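Local coordinates for protein iron transport multicopper oxidase FET3 (Saccharomyces cerevisiae, PDB 1ZPU) that oxidises ferrous to ferric iron at the expense of molecular oxygen, using four bound copper ions, so that yeast can import iron with high affinity, at residues D377-I382 with V448-A453. Residues are numbered along the deposited sequence; the frame is centred on the assembly and turned at random.
Sequences DEIVEI and VIRFKA
E381 and R450 sit opposite each other on neighbouring antiparallel strands of the third cupredoxin domain of this multicopper oxidase, central strands of one sheet of its Greek-key beta sandwich. The strand axes approach to 4.7 Å, and V380–F451 and I382–I449 form hydrogen-bonded pairs flanking E381–R450, a non-hydrogen-bonded pair. E381 and R450 run alongside each other in the same direction. With CG anti to the backbone N (chi1 164°), the extended glutamate brings OE1 to the NE edge of the guanidinium, somewhat out of its plane, 2.7 Å from R450 NE in a salt bridge; R450 NH2 adds a weak bond to the same oxygen. The carboxylate and guanidinium planes are 37° apart, so the two groups are not coplanar. V448 CG1 packs against E381 CG at 3.6 Å, while R450 NH1 makes a weak hydrogen bond to Y311 O. Cutting E381 back to an alanine is likely to leave the R450 guanidinium without its carboxylate mate and to open a gap beside V448 CG1.

The opposite sheet face, carrying V380, I382, I449 and F451, is apolar. V380 CB lies over one face of the F451 ring, offset toward the rim and 4.1 Å from its centroid, a CH-pi contact. I382 CD1 instead meets the ring edge at CE2. L477 of strand 474-479 also touches F451, which places the ring in the sandwich interior. Beside it, I449 CG1 lies alongside I382 CB, 3.6 Å away. Past the strand pairing, A453 N donates an almost straight bond (177°) to E378 O, 2.9 Å away.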
loop_
_atom_site.group_PDB
_atom_site.type_symbol
_atom_site.label_atom_id
_atom_site.label_comp_id
_atom_site.label_asym_id
_atom_site.label_seq_id
_atom_site.Cartn_x
_atom_site.Cartn_y
_atom_site.Cartn_z
ATOM N N ASP A 377 -11.276 -8.126 21.537
ATOM C CA ASP A 377 -10.558 -9.185 20.809
ATOM C C ASP A 377 -11.373 -9.812 19.692
ATOM O O ASP A 377 -11.080 -10.923 19.254
ATOM C CB ASP A 377 -10.071 -10.286 21.766
ATOM C CG ASP A 377 -8.626 -10.084 22.236
ATOM O OD1 ASP A 377 -7.766 -9.675 21.419
ATOM O OD2 ASP A 377 -8.348 -10.370 23.430
ATOM N N GLU A 378 -12.384 -9.096 19.226
ATOM C CA GLU A 378 -13.362 -9.676 18.324
ATOM C C GLU A 378 -12.789 -10.089 16.989
ATOM O O GLU A 378 -11.792 -9.525 16.519
ATOM C CB GLU A 378 -14.523 -8.719 18.103
ATOM C CG GLU A 378 -14.173 -7.400 17.440
ATOM C CD GLU A 378 -15.410 -6.554 17.153
ATOM O OE1 GLU A 378 -16.509 -6.887 17.669
ATOM O OE2 GLU A 378 -15.285 -5.549 16.414
ATOM N N ILE A 379 -13.424 -11.078 16.372
ATOM C CA ILE A 379 -13.059 -11.479 15.022
ATOM C C ILE A 379 -13.843 -10.614 14.030
ATOM O O ILE A 379 -15.078 -10.604 14.027
ATOM C CB ILE A 379 -13.285 -12.993 14.817
ATOM C CG1 ILE A 379 -12.209 -13.777 15.574
ATOM C CG2 ILE A 379 -13.284 -13.358 13.322
ATOM C CD1 ILE A 379 -12.711 -15.066 16.195
ATOM N N VAL A 380 -13.105 -9.867 13.212
ATOM C CA VAL A 380 -13.688 -8.934 12.246
ATOM C C VAL A 380 -13.610 -9.498 10.831
ATOM O O VAL A 380 -12.600 -10.066 10.434
ATOM C CB VAL A 380 -12.976 -7.556 12.277
ATOM C CG1 VAL A 380 -13.623 -6.580 11.295
ATOM C CG2 VAL A 380 -12.994 -6.969 13.678
ATOM N N GLU A 381 -14.690 -9.331 10.079
ATOM C CA GLU A 381 -14.743 -9.747 8.694
ATOM C C GLU A 381 -15.120 -8.555 7.823
ATOM O O GLU A 381 -16.121 -7.876 8.078
ATOM C CB GLU A 381 -15.742 -10.893 8.531
ATOM C CG GLU A 381 -16.188 -11.181 7.110
ATOM C CD GLU A 381 -17.079 -12.415 7.017
ATOM O OE1 GLU A 381 -16.564 -13.542 7.206
ATOM O OE2 GLU A 381 -18.297 -12.267 6.748
ATOM N N ILE A 382 -14.299 -8.296 6.808
ATOM C CA ILE A 382 -14.588 -7.263 5.820
ATOM C C ILE A 382 -15.072 -7.929 4.539
ATOM O O ILE A 382 -14.382 -8.744 3.942
ATOM C CB ILE A 382 -13.362 -6.351 5.546
ATOM C CG1 ILE A 382 -13.094 -5.459 6.750
ATOM C CG2 ILE A 382 -13.597 -5.463 4.342
ATOM C CD1 ILE A 382 -11.714 -4.834 6.760
ATOM N N VAL A 448 -13.503 -11.530 0.679
ATOM C CA VAL A 448 -13.798 -11.571 2.103
ATOM C C VAL A 448 -12.507 -11.851 2.852
ATOM O O VAL A 448 -11.800 -12.824 2.568
ATOM C CB VAL A 448 -14.864 -12.634 2.462
ATOM C CG1 VAL A 448 -15.225 -12.548 3.928
ATOM C CG2 VAL A 448 -16.109 -12.457 1.639
ATOM N N ILE A 449 -12.201 -10.973 3.799
ATOM C CA ILE A 449 -11.027 -11.117 4.640
ATOM C C ILE A 449 -11.443 -11.136 6.094
ATOM O O ILE A 449 -12.465 -10.555 6.456
ATOM C CB ILE A 449 -10.004 -9.989 4.413
ATOM C CG1 ILE A 449 -10.650 -8.616 4.640
ATOM C CG2 ILE A 449 -9.418 -10.084 3.027
ATOM C CD1 ILE A 449 -9.648 -7.467 4.690
ATOM N N ARG A 450 -10.650 -11.818 6.916
ATOM C CA ARG A 450 -10.885 -11.897 8.353
ATOM C C ARG A 450 -9.604 -11.679 9.137
ATOM O O ARG A 450 -8.522 -12.101 8.715
ATOM C CB ARG A 450 -11.491 -13.247 8.730
ATOM C CG ARG A 450 -12.954 -13.355 8.424
ATOM C CD ARG A 450 -13.513 -14.598 9.041
ATOM N NE ARG A 450 -14.618 -15.092 8.237
ATOM C CZ ARG A 450 -15.181 -16.283 8.376
ATOM N NH1 ARG A 450 -14.752 -17.126 9.305
ATOM N NH2 ARG A 450 -16.176 -16.629 7.579
ATOM N N PHE A 451 -9.744 -11.018 10.284
ATOM C CA PHE A 451 -8.633 -10.784 11.204
ATOM C C PHE A 451 -9.152 -10.577 12.621
ATOM O O PHE A 451 -10.310 -10.223 12.807
ATOM C CB PHE A 451 -7.771 -9.587 10.756
ATOM C CG PHE A 451 -8.463 -8.249 10.872
ATOM C CD1 PHE A 451 -8.217 -7.420 11.958
ATOM C CD2 PHE A 451 -9.340 -7.814 9.889
ATOM C CE1 PHE A 451 -8.844 -6.190 12.061
ATOM C CE2 PHE A 451 -9.961 -6.583 9.983
ATOM C CZ PHE A 451 -9.715 -5.771 11.067
ATOM N N LYS A 452 -8.287 -10.795 13.609
ATOM C CA LYS A 452 -8.619 -10.586 15.014
ATOM C C LYS A 452 -8.252 -9.168 15.437
ATOM O O LYS A 452 -7.163 -8.696 15.145
ATOM C CB LYS A 452 -7.854 -11.592 15.874
ATOM C CG LYS A 452 -8.406 -11.762 17.278
ATOM C CD LYS A 452 -7.450 -12.562 18.131
ATOM C CE LYS A 452 -8.057 -12.874 19.468
ATOM N NZ LYS A 452 -7.120 -13.704 20.257
ATOM N N ALA A 453 -9.156 -8.485 16.124
ATOM C CA ALA A 453 -8.836 -7.164 16.654
ATOM C C ALA A 453 -7.999 -7.303 17.928
ATOM O O ALA A 453 -8.502 -7.185 19.048
ATOM C CB ALA A 453 -10.098 -6.362 16.902
#